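Local coordinates for FAD:protein FMN transferase (Vibrio cholerae, PDB 6NXI) that probably transfers the FMN moiety of FAD to a threonine hydroxyl of a target flavoprotein, releasing AMP, with magnesium as cofactor, at residues A[121-126]-A[247-252]; A[168-171]-A[176-179]. All blocks are in the same frame, centred on the assembly; numbering follows the deposited sequence.

Interaction 1: A[121-126]-A[247-252]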
# COMPACT_ATOMS: atom_id res chain seq x y z
N GLU A 121 20.67 -21.45 -1.01
CA GLU A 121 21.10 -21.29 -2.42
C GLU A 121 19.97 -20.71 -3.28
O GLU A 121 20.26 -19.81 -4.10
CB GLU A 121 21.56 -22.60 -3.04
CG GLU A 121 22.87 -23.06 -2.46
CD GLU A 121 22.79 -23.86 -1.17
OE1 GLU A 121 21.70 -23.90 -0.50
OE2 GLU A 121 23.81 -24.48 -0.85
N GLU A 122 18.74 -21.19 -3.15
CA GLU A 122 17.59 -20.63 -3.91
C GLU A 122 17.37 -19.18 -3.48
O GLU A 122 17.06 -18.31 -4.36
CB GLU A 122 16.31 -21.44 -3.70
CG GLU A 122 15.19 -21.00 -4.64
CD GLU A 122 13.94 -21.85 -4.75
OE1 GLU A 122 13.50 -22.38 -3.71
OE2 GLU A 122 13.35 -21.94 -5.87
N LEU A 123 17.46 -18.94 -2.17
CA LEU A 123 17.23 -17.56 -1.65
C LEU A 123 18.29 -16.64 -2.30
O LEU A 123 17.94 -15.57 -2.81
CB LEU A 123 17.33 -17.56 -0.13
CG LEU A 123 17.27 -16.20 0.54
CD1 LEU A 123 15.96 -15.52 0.18
CD2 LEU A 123 17.40 -16.33 2.04
N ASN A 124 19.55 -17.04 -2.24
CA ASN A 124 20.68 -16.21 -2.72
C ASN A 124 20.50 -15.94 -4.22
O ASN A 124 20.79 -14.82 -4.64
CB ASN A 124 22.05 -16.80 -2.37
CG ASN A 124 22.39 -16.58 -0.91
OD1 ASN A 124 21.77 -15.76 -0.24
ND2 ASN A 124 23.30 -17.38 -0.39
N ALA A 125 20.05 -16.92 -5.00
CA ALA A 125 19.78 -16.74 -6.44
C ALA A 125 18.70 -15.68 -6.66
O ALA A 125 18.79 -14.87 -7.59
CB ALA A 125 19.39 -18.04 -7.07
N ARG A 126 17.68 -15.65 -5.80
CA ARG A 126 16.59 -14.65 -5.98
C ARG A 126 17.05 -13.28 -5.53
O ARG A 126 16.65 -12.30 -6.16
CB ARG A 126 15.35 -15.08 -5.20
CG ARG A 126 14.74 -16.37 -5.70
CD ARG A 126 13.73 -16.20 -6.80
NE ARG A 126 13.19 -17.53 -7.12
CZ ARG A 126 11.89 -17.84 -7.20
NH1 ARG A 126 10.94 -16.94 -6.97
NH2 ARG A 126 11.55 -19.06 -7.57
N THR A 247 17.83 -8.75 3.91
CA THR A 247 17.91 -10.20 4.24
C THR A 247 17.37 -11.07 3.11
O THR A 247 17.73 -12.27 3.09
CB THR A 247 17.20 -10.52 5.56
OG1 THR A 247 15.81 -10.37 5.32
CG2 THR A 247 17.69 -9.65 6.71
N GLY A 248 16.42 -10.58 2.30
CA GLY A 248 15.72 -11.42 1.33
C GLY A 248 14.65 -12.25 1.99
O GLY A 248 13.98 -13.03 1.28
N ARG A 249 14.42 -12.05 3.29
CA ARG A 249 13.43 -12.84 4.05
C ARG A 249 12.30 -11.98 4.60
O ARG A 249 12.44 -10.77 4.79
CB ARG A 249 14.12 -13.53 5.23
CG ARG A 249 15.30 -14.42 4.84
CD ARG A 249 15.98 -14.97 6.09
NE ARG A 249 17.10 -15.83 5.71
CZ ARG A 249 16.99 -17.12 5.44
NH1 ARG A 249 15.83 -17.73 5.55
NH2 ARG A 249 18.06 -17.80 5.07
N PRO A 250 11.18 -12.60 4.98
CA PRO A 250 10.18 -11.88 5.76
C PRO A 250 10.78 -11.09 6.93
O PRO A 250 11.68 -11.54 7.64
CB PRO A 250 9.22 -12.97 6.19
CG PRO A 250 9.30 -13.99 5.07
CD PRO A 250 10.76 -13.98 4.66
N ILE A 251 10.22 -9.91 7.15
CA ILE A 251 10.72 -9.02 8.22
C ILE A 251 10.65 -9.74 9.55
O ILE A 251 9.72 -10.52 9.79
CB ILE A 251 10.00 -7.66 8.26
CG1 ILE A 251 8.48 -7.78 8.39
CG2 ILE A 251 10.43 -6.84 7.06
CD1 ILE A 251 7.81 -6.48 8.79
N ASN A 252 11.67 -9.49 10.33
CA ASN A 252 11.84 -10.03 11.69
C ASN A 252 12.22 -8.82 12.54
O ASN A 252 13.45 -8.51 12.67
CB ASN A 252 12.91 -11.11 11.65
CG ASN A 252 13.12 -11.70 13.01
OD1 ASN A 252 12.23 -11.64 13.85
ND2 ASN A 252 14.31 -12.25 13.23
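With chi1 at 174°, L123 carries its CG away from the backbone N, and its two methyls reach from helix 120-127 to the loop 247-252, where they meet G248 and R249. R249 comes to the same spot by a straight chain: CG, CD and NE run out extended and carry the guanidinium to L123, the two side chains crossing at about a right angle, and the turn at the end (chi4 -87°) sets its face to CD2. The branches of L123 then divide the work. CD1 stops 3.4 Å from the carbonyl O of G248, while CD2 sits over one face of the R249 guanidinium, displaced toward its rim, 3.4 Å from NH2 and 3.5 Å from CZ. No hydrogen bond joins the two segments; this is one leucine side chain against a peptide carbonyl and a flat cation.

The polar groups it touches are engaged elsewhere. The O of G248 accepts a hydrogen bond from W106 NE1, and R249 NH2 forms a salt bridge with D120, just ahead of the 121-126 segment, so the arginine ties the loop to the start of the very helix whose leucine packs on its face. The loop is braced from within by an ST turn, R249 N donating to T247 OG1 at 3.0 Å. Between these two residues G248 has a positive phi of 79°, a backbone shape that suits glycine, and its CA is the nearest to that of L123, 7.0 Å away. L123 also packs on L102 of helix 100-105.

The chemistry implies a division of labour: a methyl over the guanidinium face shields it without competing for its N-H groups, leaving direction to the salt bridge with D120, which may be strengthened where solvent is partly excluded.

Interaction 2: A[168-171]-A[176-179]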
# COMPACT_ATOMS: atom_id res chain seq x y z
N TYR A 168 -11.94 10.79 -9.19
CA TYR A 168 -13.17 10.60 -10.01
C TYR A 168 -14.38 11.14 -9.23
O TYR A 168 -15.25 11.86 -9.82
CB TYR A 168 -13.36 9.15 -10.43
CG TYR A 168 -14.71 8.92 -11.06
CD1 TYR A 168 -15.03 9.50 -12.26
CD2 TYR A 168 -15.72 8.22 -10.42
CE1 TYR A 168 -16.26 9.31 -12.86
CE2 TYR A 168 -16.98 8.05 -10.99
CZ TYR A 168 -17.26 8.62 -12.21
OH TYR A 168 -18.51 8.44 -12.74
N LEU A 169 -14.51 10.81 -7.95
CA LEU A 169 -15.70 11.27 -7.20
C LEU A 169 -15.70 12.80 -7.18
O LEU A 169 -16.77 13.39 -7.39
CB LEU A 169 -15.72 10.66 -5.81
CG LEU A 169 -15.94 9.16 -5.75
CD1 LEU A 169 -15.89 8.72 -4.29
CD2 LEU A 169 -17.28 8.76 -6.36
N GLN A 170 -14.55 13.42 -6.95
CA GLN A 170 -14.43 14.91 -6.97
C GLN A 170 -14.85 15.43 -8.34
O GLN A 170 -15.57 16.47 -8.40
CB GLN A 170 -13.01 15.27 -6.58
CG GLN A 170 -12.77 15.02 -5.12
CD GLN A 170 -11.41 15.39 -4.61
OE1 GLN A 170 -11.09 15.06 -3.46
NE2 GLN A 170 -10.61 16.08 -5.44
N SER A 171 -14.41 14.79 -9.43
CA SER A 171 -14.72 15.21 -10.82
C SER A 171 -16.23 15.18 -11.01
O SER A 171 -16.76 15.96 -11.83
CB SER A 171 -14.00 14.35 -11.84
OG SER A 171 -14.73 13.16 -12.11
N ASN A 176 -18.18 14.64 -0.24
CA ASN A 176 -18.26 13.90 1.04
C ASN A 176 -18.16 12.41 0.73
O ASN A 176 -19.12 11.79 0.26
CB ASN A 176 -19.53 14.22 1.80
CG ASN A 176 -19.68 15.71 2.00
OD1 ASN A 176 -19.09 16.27 2.90
ND2 ASN A 176 -20.46 16.36 1.13
N TYR A 177 -17.01 11.79 1.01
CA TYR A 177 -16.84 10.37 0.65
C TYR A 177 -15.81 9.70 1.54
O TYR A 177 -14.88 10.35 2.07
CB TYR A 177 -16.42 10.21 -0.81
CG TYR A 177 -15.13 10.89 -1.23
CD1 TYR A 177 -13.90 10.35 -0.91
CD2 TYR A 177 -15.13 12.08 -1.94
CE1 TYR A 177 -12.71 10.98 -1.23
CE2 TYR A 177 -13.94 12.70 -2.32
CZ TYR A 177 -12.73 12.16 -1.92
OH TYR A 177 -11.52 12.72 -2.24
N MET A 178 -15.89 8.39 1.48
CA MET A 178 -14.85 7.46 2.00
C MET A 178 -14.60 6.45 0.90
O MET A 178 -15.57 5.81 0.46
CB MET A 178 -15.27 6.70 3.25
CG MET A 178 -14.31 5.55 3.56
SD MET A 178 -14.95 4.49 4.86
CE MET A 178 -14.90 5.68 6.19
N VAL A 179 -13.36 6.37 0.39
CA VAL A 179 -12.95 5.34 -0.58
C VAL A 179 -12.06 4.35 0.17
O VAL A 179 -11.07 4.83 0.73
CB VAL A 179 -12.19 5.97 -1.75
CG1 VAL A 179 -11.65 4.92 -2.66
CG2 VAL A 179 -13.09 6.98 -2.48
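L169 and Y177 form the tight side of this contact, where the last turn of helix 157-171 lies against strand 177-181. CD1 of L169 does the touching: it is 3.8 Å from Y177 CB and equally 3.8 Å from V179 CG2, lodged between two residues that project from the same side of the strand. The leucine approaches the tyrosine ring obliquely. Around this spot the packing stays apolar, with I21 of strand 17-24 against L169, and V162 and V165 of the same helix against V179.

The looser side belongs to Q170, partly exposed near the end of the helix. Its CB does not aim at the strand, but the chain is extended beyond CG and carries the amide across to the phenol. Y177 OH donates to OE1 at 2.7 Å, the oxygen lying at the ring edge and in the ring plane. The hydroxyl lies 32° out of the amide's carbonyl plane, and the amide and ring planes stand 41° apart. Y177 has its CG between the backbone N and carbonyl carbon (chi1 59°), which turns the ring across the helix, so that its hydroxyl ends beside Q170; Q170 CG adds an apolar touch on CE2 at 3.8 Å. Q170 also packs on R186 and K188 of strand 184-188.

This helix-on-sheet packing closes a short connection, only four residues separating the segments. Its chemistry follows the change in burial: one leucine methyl packs in the buried part, while a buried ring can extend its hydroxyl to the margin, where the amide oxygen accepts its hydrogen bond and sets the direction of the O-H.

Interactions 1 and 2 lie on opposite sides of the chain's centre, with centres 41 Å apart and nearest atoms about 23 Å apart, so neither touches the other. Along the sequence, 168-171 and 176-179 fall within the 120 residues between the two segments of interaction 1. Interaction 1 joins a peripheral helix to the loop preceding strand 255-262; it is away from the metal-binding residues, though G248 lies about 9 Å from the bound FAD. Interaction 2 packs a helix on the eight-stranded antiparallel sheet; the side chain of V179 is about 13 Å from both a magnesium ion and the FAD, and about 12 Å from the side chain of the magnesium ligand D269.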